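Local atomic coordinates of cleavage stimulation factor 77 (PDB entry 2UY1), a protein that probably binds mRNA and is likely to act as a helical-repeat scaffold in the 3'-end processing of nuclear transcripts. Residues Asn110-Ala115 with Lys128-Phe133; Gly318-Ile323 with Asn447-Lys452; Ser389-Glu394 with Glu401-Leu406. All coordinates share one frame; numbering follows the deposited sequence.

The three contacts sample an elongated all-alpha chain along its length. Interaction 1 joins two consecutive helices toward one end, and its centre lies about 61 Å from that of interaction 2 and about 81 Å from that of interaction 3, both beyond the middle of the chain. Interactions 2 and 3 are closer neighbours, with centres about 29 Å and nearest atoms about 14 Å apart. In sequence, the hairpin of interaction 3 is nested within the long excursion that interaction 2 closes. Interactions 1 and 3 are local helix pairings, whereas interaction 2 brings a late turn back onto an earlier helix; both interactions 2 and 3 also meet the second chain.

Interaction 1. Residues Asn110-Ala115 with Lys128-Phe133; sequences NGYMRA and KDFENF
The ring of Tyr-112 lies with one face against the backbone of Phe-130, whose CA stands 3.8 Å above the ring plane of Tyr-112 and over its centre. Phe-130 CB adds a CH-pi contact over the face of the tyrosine ring. Both phenylalanine rings are tilted against the tyrosine: the Phe-130 plane is turned 52° from it, with Phe-130 CD1 3.6 Å from Tyr-112 CB, while the Phe-133 ring makes a looser contact, its CG 4.2 Å from Tyr-112 CE2. With CG anti to the backbone N (chi1 171°), the Phe-130 ring lies alongside the root of the tyrosine, and its CZ comes within 4.2 Å of Met-113 SD. This is a Met-aromatic contact, with the sulfur reaching the phenylalanine ring at a slant after the methionine chain bends at chi2.

The three rings form an aromatic cluster between helix 101-116 and helix 123-137, successive helices of the helical-repeat fold expected of the Suf family. Their local axes run largely antiparallel, at 146°, and approach to 10.5 Å, a separation that accommodates the tyrosine ring between the two backbones. Ile-92 of helix 85-94 also touches Tyr-112, while Val-146 and Thr-149 of helix 139-168 pack on Phe-130, so each neighbouring helix contributes to the surroundings of the cluster.

At the polar end, Tyr-112 OH sits 3.1 Å from Asp-129 CB, and the ring and carboxylate planes are steeply inclined to each other. One water links the two side chains: it lies 2.8 Å from Tyr-112 OH and donates a hydrogen bond to Asp-129 OD2 at 2.6 Å.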
loop_
_atom_site.group_PDB
_atom_site.type_symbol
_atom_site.label_atom_id
_atom_site.label_comp_id
_atom_site.label_asym_id
_atom_site.label_seq_id
_atom_site.Cartn_x
_atom_site.Cartn_y
_atom_site.Cartn_z
ATOM N N ASN A 110 -45.063 -32.490 17.277
ATOM C CA ASN A 110 -43.972 -32.636 16.300
ATOM C C ASN A 110 -43.501 -31.239 15.851
ATOM O O ASN A 110 -42.297 -31.025 15.657
ATOM C CB ASN A 110 -44.383 -33.482 15.091
ATOM C CG ASN A 110 -43.233 -33.623 14.017
ATOM O OD1 ASN A 110 -43.357 -33.115 12.891
ATOM N ND2 ASN A 110 -42.129 -34.321 14.379
ATOM N N GLY A 111 -44.454 -30.315 15.719
ATOM C CA GLY A 111 -44.216 -28.910 15.401
ATOM C C GLY A 111 -43.280 -28.220 16.394
ATOM O O GLY A 111 -42.250 -27.676 15.980
ATOM N N TYR A 112 -43.641 -28.245 17.688
ATOM C CA TYR A 112 -42.765 -27.755 18.766
ATOM C C TYR A 112 -41.381 -28.374 18.760
ATOM O O TYR A 112 -40.403 -27.703 19.063
ATOM C CB TYR A 112 -43.356 -27.995 20.155
ATOM C CG TYR A 112 -44.340 -26.946 20.515
ATOM C CD1 TYR A 112 -43.976 -25.595 20.498
ATOM C CD2 TYR A 112 -45.657 -27.275 20.805
ATOM C CE1 TYR A 112 -44.878 -24.613 20.743
ATOM C CE2 TYR A 112 -46.553 -26.290 21.105
ATOM C CZ TYR A 112 -46.157 -24.954 21.078
ATOM O OH TYR A 112 -47.057 -23.968 21.365
ATOM N N MET A 113 -41.315 -29.669 18.495
ATOM C CA MET A 113 -40.038 -30.363 18.554
ATOM C C MET A 113 -39.134 -30.000 17.337
ATOM O O MET A 113 -37.913 -29.870 17.504
ATOM C CB MET A 113 -40.224 -31.890 18.689
ATOM C CG MET A 113 -40.839 -32.400 20.039
ATOM S SD MET A 113 -39.902 -32.019 21.568
ATOM C CE MET A 113 -40.372 -33.478 22.592
ATOM N N ARG A 114 -39.736 -29.875 16.146
ATOM C CA ARG A 114 -39.045 -29.341 14.955
ATOM C C ARG A 114 -38.540 -27.879 15.156
ATOM O O ARG A 114 -37.363 -27.586 14.896
ATOM C CB ARG A 114 -39.913 -29.457 13.704
ATOM C CG ARG A 114 -39.927 -30.844 12.991
ATOM C CD ARG A 114 -41.153 -30.963 11.993
ATOM N NE ARG A 114 -41.128 -29.993 10.871
ATOM C CZ ARG A 114 -42.143 -29.746 10.026
ATOM N NH1 ARG A 114 -43.311 -30.371 10.152
ATOM N NH2 ARG A 114 -41.983 -28.860 9.045
ATOM N N ALA A 115 -39.401 -26.973 15.639
ATOM C CA ALA A 115 -38.926 -25.624 16.000
ATOM C C ALA A 115 -37.732 -25.655 16.959
ATOM O O ALA A 115 -36.765 -24.991 16.720
ATOM C CB ALA A 115 -40.050 -24.798 16.574
ATOM N N LYS A 128 -41.691 -21.252 25.959
ATOM C CA LYS A 128 -42.730 -21.012 26.945
ATOM C C LYS A 128 -43.978 -21.734 26.469
ATOM O O LYS A 128 -44.565 -22.509 27.231
ATOM C CB LYS A 128 -43.006 -19.525 27.131
ATOM C CG LYS A 128 -41.822 -18.746 27.655
ATOM C CD LYS A 128 -42.163 -17.210 27.735
ATOM C CE LYS A 128 -40.926 -16.334 28.031
ATOM N NZ LYS A 128 -41.227 -14.826 27.833
ATOM N N ASP A 129 -44.348 -21.533 25.198
ATOM C CA ASP A 129 -45.566 -22.149 24.642
ATOM C C ASP A 129 -45.508 -23.672 24.726
ATOM O O ASP A 129 -46.475 -24.332 25.074
ATOM C CB ASP A 129 -45.778 -21.731 23.173
ATOM C CG ASP A 129 -45.984 -20.237 22.998
ATOM O OD1 ASP A 129 -46.179 -19.500 24.003
ATOM O OD2 ASP A 129 -45.939 -19.782 21.820
ATOM N N PHE A 130 -44.366 -24.233 24.386
ATOM C CA PHE A 130 -44.159 -25.650 24.489
ATOM C C PHE A 130 -44.337 -26.236 25.924
ATOM O O PHE A 130 -44.963 -27.287 26.105
ATOM C CB PHE A 130 -42.759 -25.976 24.037
ATOM C CG PHE A 130 -42.379 -27.389 24.304
ATOM C CD1 PHE A 130 -43.102 -28.433 23.711
ATOM C CD2 PHE A 130 -41.293 -27.694 25.158
ATOM C CE1 PHE A 130 -42.763 -29.762 23.960
ATOM C CE2 PHE A 130 -40.950 -29.009 25.401
ATOM C CZ PHE A 130 -41.700 -30.055 24.796
ATOM N N GLU A 131 -43.747 -25.578 26.919
ATOM C CA GLU A 131 -43.831 -26.059 28.297
ATOM C C GLU A 131 -45.301 -25.985 28.778
ATOM O O GLU A 131 -45.825 -26.969 29.304
ATOM C CB GLU A 131 -42.848 -25.310 29.222
ATOM C CG GLU A 131 -43.135 -25.554 30.720
ATOM C CD GLU A 131 -41.987 -25.176 31.654
ATOM O OE1 GLU A 131 -41.443 -24.050 31.576
ATOM O OE2 GLU A 131 -41.622 -26.023 32.481
ATOM N N ASN A 132 -45.968 -24.838 28.512
ATOM C CA ASN A 132 -47.390 -24.632 28.790
ATOM C C ASN A 132 -48.302 -25.701 28.233
ATOM O O ASN A 132 -49.283 -26.082 28.875
ATOM C CB ASN A 132 -47.841 -23.316 28.214
ATOM C CG ASN A 132 -47.330 -22.159 29.015
ATOM O OD1 ASN A 132 -46.786 -22.370 30.094
ATOM N ND2 ASN A 132 -47.524 -20.933 28.527
ATOM N N PHE A 133 -47.965 -26.188 27.044
ATOM C CA PHE A 133 -48.749 -27.169 26.325
ATOM C C PHE A 133 -48.620 -28.570 26.975
ATOM O O PHE A 133 -49.610 -29.298 27.135
ATOM C CB PHE A 133 -48.215 -27.176 24.897
ATOM C CG PHE A 133 -48.616 -28.347 24.102
ATOM C CD1 PHE A 133 -49.903 -28.432 23.567
ATOM C CD2 PHE A 133 -47.712 -29.368 23.858
ATOM C CE1 PHE A 133 -50.291 -29.527 22.789
ATOM C CE2 PHE A 133 -48.098 -30.469 23.089
ATOM C CZ PHE A 133 -49.387 -30.549 22.561
HETATM O O HOH W 1 -46.792 -21.538 20.099
#

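Interaction 2. Residues Gly318-Ile323 with Asn447-Lys452; sequences GPHVFI and NFLDLK
A type II' beta turn, Phe-448 to Leu-451, docks on the start of helix 319-333 and takes up the side chain of His-320 on one face and at its edge. The turn follows helix 434-446, and backbone bonds in both directions between Phe-448 and Leu-451 close it. It packs against a helix of the helical-repeat fold that begins more than 120 residues earlier in the chain.

His-320 is held in two ways. Leu-451 approaches from the opposite direction and lays its branch point over one face of the imidazole: Leu-451 CG is 3.6 Å from the ring centroid of His-320 and only 5° off the normal, a CH-pi contact, while Leu-451 CD1 reaches His-320 CG at 3.5 Å. At the ring edge stands Asp-450, with Leu-449 CB also near the ring plane, 4.1 Å from His-320 CD2.

Beside the imidazole, Phe-448 CE2 lies 3.5 Å from the carbonyl O of His-320, and Phe-448 CZ meets Ile-323 CG2 at 4.1 Å, the methyl coming in at the phenylalanine edge. Leu-355 of helix 354-367 touches both His-320 and Ile-323. Met-396 of the second chain packs on Phe-448, placing the turn next to the dimer contact.

The carboxylate of Asp-450 turns back to the histidine because its CG sits between the backbone N and the carbonyl carbon (chi1 57°). His-320 NE2 donates to Asp-450 OD1 across 2.7 Å, moderately bent with an N-H...O angle of 153°, the bond leaving close to the imidazole plane but meeting the oxygen from above the carboxylate plane.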
loop_
_atom_site.group_PDB
_atom_site.type_symbol
_atom_site.label_atom_id
_atom_site.label_comp_id
_atom_site.label_asym_id
_atom_site.label_seq_id
_atom_site.Cartn_x
_atom_site.Cartn_y
_atom_site.Cartn_z
ATOM N N GLY A 318 -3.255 -3.821 -25.635
ATOM C CA GLY A 318 -2.814 -2.669 -24.847
ATOM C C GLY A 318 -1.535 -2.962 -24.083
ATOM O O GLY A 318 -1.138 -4.118 -23.972
ATOM N N PRO A 319 -0.866 -1.908 -23.559
ATOM C CA PRO A 319 0.384 -2.120 -22.841
ATOM C C PRO A 319 0.431 -3.269 -21.760
ATOM O O PRO A 319 1.434 -3.947 -21.675
ATOM C CB PRO A 319 0.693 -0.763 -22.212
ATOM C CG PRO A 319 -0.232 0.188 -22.738
ATOM C CD PRO A 319 -1.192 -0.479 -23.718
ATOM N N HIS A 320 -0.596 -3.397 -20.919
ATOM C CA HIS A 320 -0.652 -4.398 -19.892
ATOM C C HIS A 320 -0.405 -5.807 -20.428
ATOM O O HIS A 320 0.202 -6.641 -19.723
ATOM C CB HIS A 320 -2.008 -4.325 -19.241
ATOM C CG HIS A 320 -2.172 -3.212 -18.233
ATOM N ND1 HIS A 320 -2.699 -1.977 -18.567
ATOM C CD2 HIS A 320 -1.936 -3.175 -16.901
ATOM C CE1 HIS A 320 -2.778 -1.227 -17.480
ATOM N NE2 HIS A 320 -2.314 -1.930 -16.461
ATOM N N VAL A 321 -0.835 -6.065 -21.679
ATOM C CA VAL A 321 -0.735 -7.421 -22.274
ATOM C C VAL A 321 0.736 -7.768 -22.532
ATOM O O VAL A 321 1.160 -8.836 -22.155
ATOM C CB VAL A 321 -1.715 -7.643 -23.500
ATOM C CG1 VAL A 321 -1.638 -9.062 -24.010
ATOM C CG2 VAL A 321 -3.144 -7.340 -23.143
ATOM N N PHE A 322 1.505 -6.819 -23.083
ATOM C CA PHE A 322 3.004 -6.890 -23.195
ATOM C C PHE A 322 3.690 -7.086 -21.852
ATOM O O PHE A 322 4.491 -7.972 -21.730
ATOM C CB PHE A 322 3.610 -5.668 -23.961
ATOM C CG PHE A 322 3.147 -5.551 -25.394
ATOM C CD1 PHE A 322 3.800 -6.226 -26.423
ATOM C CD2 PHE A 322 2.026 -4.802 -25.707
ATOM C CE1 PHE A 322 3.323 -6.172 -27.734
ATOM C CE2 PHE A 322 1.537 -4.736 -27.025
ATOM C CZ PHE A 322 2.222 -5.387 -28.055
ATOM N N ILE A 323 3.372 -6.251 -20.858
ATOM C CA ILE A 323 3.973 -6.388 -19.530
ATOM C C ILE A 323 3.679 -7.737 -18.899
ATOM O O ILE A 323 4.585 -8.411 -18.383
ATOM C CB ILE A 323 3.427 -5.271 -18.521
ATOM C CG1 ILE A 323 3.681 -3.835 -19.100
ATOM C CG2 ILE A 323 4.100 -5.491 -17.219
ATOM C CD1 ILE A 323 2.804 -2.681 -18.418
ATOM N N ASN A 447 -7.292 -9.882 -11.569
ATOM C CA ASN A 447 -6.766 -8.517 -11.748
ATOM C C ASN A 447 -5.255 -8.459 -12.004
ATOM O O ASN A 447 -4.503 -9.332 -11.501
ATOM C CB ASN A 447 -7.137 -7.611 -10.585
ATOM C CG ASN A 447 -8.602 -7.449 -10.488
ATOM O OD1 ASN A 447 -9.365 -7.778 -11.446
ATOM N ND2 ASN A 447 -9.042 -6.910 -9.357
ATOM N N PHE A 448 -4.828 -7.443 -12.783
ATOM C CA PHE A 448 -3.394 -7.270 -13.137
ATOM C C PHE A 448 -2.930 -5.819 -13.073
ATOM O O PHE A 448 -3.410 -4.953 -13.778
ATOM C CB PHE A 448 -3.081 -7.916 -14.481
ATOM C CG PHE A 448 -1.599 -7.881 -14.861
ATOM C CD1 PHE A 448 -0.669 -8.628 -14.147
ATOM C CD2 PHE A 448 -1.161 -7.064 -15.932
ATOM C CE1 PHE A 448 0.698 -8.597 -14.473
ATOM C CE2 PHE A 448 0.158 -7.010 -16.258
ATOM C CZ PHE A 448 1.110 -7.809 -15.529
ATOM N N LEU A 449 -2.025 -5.548 -12.166
ATOM C CA LEU A 449 -1.519 -4.199 -11.960
ATOM C C LEU A 449 -2.671 -3.245 -11.661
ATOM O O LEU A 449 -3.457 -3.548 -10.762
ATOM C CB LEU A 449 -0.604 -3.793 -13.100
ATOM C CG LEU A 449 0.619 -4.717 -13.224
ATOM C CD1 LEU A 449 1.486 -3.980 -14.225
ATOM C CD2 LEU A 449 1.385 -4.948 -11.943
ATOM N N ASP A 450 -2.846 -2.172 -12.422
ATOM C CA ASP A 450 -4.037 -1.281 -12.222
ATOM C C ASP A 450 -5.291 -1.730 -13.040
ATOM O O ASP A 450 -6.284 -1.023 -13.082
ATOM C CB ASP A 450 -3.659 0.145 -12.613
ATOM C CG ASP A 450 -3.169 0.217 -14.042
ATOM O OD1 ASP A 450 -2.118 -0.380 -14.307
ATOM O OD2 ASP A 450 -3.870 0.789 -14.898
ATOM N N LEU A 451 -5.256 -2.887 -13.715
ATOM C CA LEU A 451 -6.463 -3.348 -14.412
ATOM C C LEU A 451 -7.302 -4.121 -13.407
ATOM O O LEU A 451 -6.778 -5.079 -12.790
ATOM C CB LEU A 451 -6.132 -4.329 -15.524
ATOM C CG LEU A 451 -5.551 -3.815 -16.818
ATOM C CD1 LEU A 451 -5.201 -4.983 -17.711
ATOM C CD2 LEU A 451 -6.560 -2.908 -17.486
ATOM N N LYS A 452 -8.564 -3.696 -13.211
ATOM C CA LYS A 452 -9.455 -4.300 -12.212
ATOM C C LYS A 452 -10.748 -4.674 -12.910
ATOM O O LYS A 452 -11.232 -3.928 -13.735
ATOM C CB LYS A 452 -9.821 -3.331 -11.076
ATOM C CG LYS A 452 -8.684 -2.598 -10.354
ATOM C CD LYS A 452 -7.654 -3.591 -9.829
ATOM C CE LYS A 452 -7.156 -3.226 -8.419
ATOM N NZ LYS A 452 -6.543 -1.917 -8.502
#

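Interaction 3. Residues Ser389-Glu394 with Glu401-Leu406; sequences SMIEYE and ELFREL
Apolar contacts carry most of this helix pairing. Leu-406 inserts between Met-390, Ile-391 and Glu-394: its CD1 lies 3.9 Å from Met-390 CG, where the two side chains cross nearly at right angles, and its CB lies 3.8 Å from Ile-391 CG1, where the two side chains run alongside each other, pointing opposite ways. Leu-406 CD1 also reaches Glu-394 CB at 3.7 Å. On the other branch of the isoleucine, CG2 of Ile-391 meets Phe-403 CE1 at 3.5 Å, approaching the ring at a slant. The Phe-403 ring extends the contact to the second chain, where it packs edge-to-face with Phe-442 of that chain.

The polar group at the interface is Glu-394. Its chain leaves anti to the backbone N and then folds at chi2 (68°), which lays CG and the carboxylate along Leu-402; Glu-394 OE2 is 3.5 Å from Leu-402 CD1, and Glu-394 CG is 3.5 Å from Phe-403 N. The buried carboxylate is satisfied by a salt bridge from OE1 to Arg-374 and by the backbone N of Ser-399, which bonds OE2 in the connection between the helices.

The local axes approach to 9.0 Å and run nearly antiparallel, at 164°, with a short link joining helix 384-397 to helix 400-415: an antiparallel helical hairpin, the building element of TPR-like repeat folds such as the Suf family.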
loop_
_atom_site.group_PDB
_atom_site.type_symbol
_atom_site.label_atom_id
_atom_site.label_comp_id
_atom_site.label_asym_id
_atom_site.label_seq_id
_atom_site.Cartn_x
_atom_site.Cartn_y
_atom_site.Cartn_z
ATOM N N SER A 389 14.617 5.383 -8.195
ATOM C CA SER A 389 15.127 4.017 -8.239
ATOM C C SER A 389 16.547 3.944 -8.836
ATOM O O SER A 389 17.402 3.205 -8.325
ATOM C CB SER A 389 14.174 3.099 -9.051
ATOM O OG SER A 389 12.914 3.001 -8.414
ATOM N N MET A 390 16.779 4.661 -9.933
ATOM C CA MET A 390 18.138 4.756 -10.561
ATOM C C MET A 390 19.157 5.523 -9.638
ATOM O O MET A 390 20.307 5.165 -9.567
ATOM C CB MET A 390 18.067 5.443 -11.926
ATOM C CG MET A 390 19.338 5.481 -12.710
ATOM S SD MET A 390 19.858 3.855 -13.360
ATOM C CE MET A 390 20.147 4.234 -15.039
ATOM N N ILE A 391 18.722 6.590 -8.981
ATOM C CA ILE A 391 19.624 7.293 -8.048
ATOM C C ILE A 391 20.073 6.306 -6.957
ATOM O O ILE A 391 21.271 6.161 -6.665
ATOM C CB ILE A 391 18.962 8.567 -7.502
ATOM C CG1 ILE A 391 18.981 9.666 -8.595
ATOM C CG2 ILE A 391 19.710 9.076 -6.304
ATOM C CD1 ILE A 391 18.018 10.814 -8.393
ATOM N N GLU A 392 19.108 5.600 -6.389
ATOM C CA GLU A 392 19.347 4.713 -5.265
ATOM C C GLU A 392 20.276 3.592 -5.646
ATOM O O GLU A 392 21.191 3.242 -4.890
ATOM C CB GLU A 392 18.014 4.144 -4.787
ATOM C CG GLU A 392 18.115 2.995 -3.809
ATOM C CD GLU A 392 16.754 2.456 -3.509
ATOM O OE1 GLU A 392 16.232 1.624 -4.300
ATOM O OE2 GLU A 392 16.183 2.912 -2.505
ATOM N N TYR A 393 19.999 2.998 -6.802
ATOM C CA TYR A 393 20.860 1.945 -7.349
ATOM C C TYR A 393 22.281 2.393 -7.530
ATOM O O TYR A 393 23.177 1.622 -7.201
ATOM C CB TYR A 393 20.326 1.410 -8.676
ATOM C CG TYR A 393 21.092 0.223 -9.207
ATOM C CD1 TYR A 393 20.722 -1.092 -8.859
ATOM C CD2 TYR A 393 22.155 0.401 -10.091
ATOM C CE1 TYR A 393 21.407 -2.186 -9.371
ATOM C CE2 TYR A 393 22.843 -0.689 -10.604
ATOM C CZ TYR A 393 22.463 -1.965 -10.240
ATOM O OH TYR A 393 23.146 -3.038 -10.744
ATOM N N GLU A 394 22.503 3.578 -8.104
ATOM C CA GLU A 394 23.877 4.116 -8.296
ATOM C C GLU A 394 24.586 4.405 -6.970
ATOM O O GLU A 394 25.756 4.062 -6.798
ATOM C CB GLU A 394 23.854 5.363 -9.208
ATOM C CG GLU A 394 25.183 5.800 -9.855
ATOM C CD GLU A 394 25.752 4.857 -10.922
ATOM O OE1 GLU A 394 25.040 4.503 -11.904
ATOM O OE2 GLU A 394 26.939 4.474 -10.781
ATOM N N GLU A 401 30.410 9.869 -8.355
ATOM C CA GLU A 401 30.309 10.912 -9.364
ATOM C C GLU A 401 29.102 10.723 -10.257
ATOM O O GLU A 401 28.490 11.730 -10.664
ATOM C CB GLU A 401 31.583 11.122 -10.197
ATOM C CG GLU A 401 32.132 9.963 -10.939
ATOM C CD GLU A 401 33.071 10.398 -12.110
ATOM O OE1 GLU A 401 33.860 11.378 -11.969
ATOM O OE2 GLU A 401 33.027 9.725 -13.170
ATOM N N LEU A 402 28.757 9.473 -10.553
ATOM C CA LEU A 402 27.512 9.193 -11.297
ATOM C C LEU A 402 26.208 9.422 -10.536
ATOM O O LEU A 402 25.271 9.890 -11.129
ATOM C CB LEU A 402 27.504 7.817 -11.964
ATOM C CG LEU A 402 28.644 7.564 -12.981
ATOM C CD1 LEU A 402 28.619 6.136 -13.418
ATOM C CD2 LEU A 402 28.697 8.511 -14.240
ATOM N N PHE A 403 26.152 9.065 -9.264
ATOM C CA PHE A 403 25.087 9.471 -8.333
ATOM C C PHE A 403 24.862 10.993 -8.354
ATOM O O PHE A 403 23.734 11.466 -8.467
ATOM C CB PHE A 403 25.457 9.011 -6.914
ATOM C CG PHE A 403 24.637 9.650 -5.823
ATOM C CD1 PHE A 403 23.387 9.138 -5.491
ATOM C CD2 PHE A 403 25.128 10.756 -5.113
ATOM C CE1 PHE A 403 22.629 9.681 -4.461
ATOM C CE2 PHE A 403 24.354 11.362 -4.095
ATOM C CZ PHE A 403 23.101 10.802 -3.761
ATOM N N ARG A 404 25.952 11.752 -8.258
ATOM C CA ARG A 404 25.876 13.206 -8.257
ATOM C C ARG A 404 25.271 13.734 -9.548
ATOM O O ARG A 404 24.460 14.628 -9.523
ATOM C CB ARG A 404 27.259 13.842 -7.904
ATOM C CG ARG A 404 27.779 13.495 -6.483
ATOM C CD ARG A 404 29.191 14.124 -6.148
ATOM N NE ARG A 404 28.854 15.439 -5.738
ATOM C CZ ARG A 404 28.581 15.867 -4.510
ATOM N NH1 ARG A 404 28.790 15.151 -3.424
ATOM N NH2 ARG A 404 28.138 17.112 -4.407
ATOM N N GLU A 405 25.699 13.214 -10.691
ATOM C CA GLU A 405 25.121 13.601 -11.983
ATOM C C GLU A 405 23.646 13.296 -12.135
ATOM O O GLU A 405 22.924 14.090 -12.765
ATOM C CB GLU A 405 25.748 12.792 -13.104
ATOM C CG GLU A 405 27.199 12.643 -13.095
ATOM C CD GLU A 405 27.727 12.622 -14.492
ATOM O OE1 GLU A 405 27.087 11.947 -15.332
ATOM O OE2 GLU A 405 28.780 13.271 -14.731
ATOM N N LEU A 406 23.240 12.084 -11.699
ATOM C CA LEU A 406 21.842 11.658 -11.696
ATOM C C LEU A 406 21.031 12.636 -10.874
ATOM O O LEU A 406 20.077 13.187 -11.383
ATOM C CB LEU A 406 21.660 10.247 -11.169
ATOM C CG LEU A 406 22.118 9.136 -12.121
ATOM C CD1 LEU A 406 22.087 7.831 -11.376
ATOM C CD2 LEU A 406 21.230 9.054 -13.389
#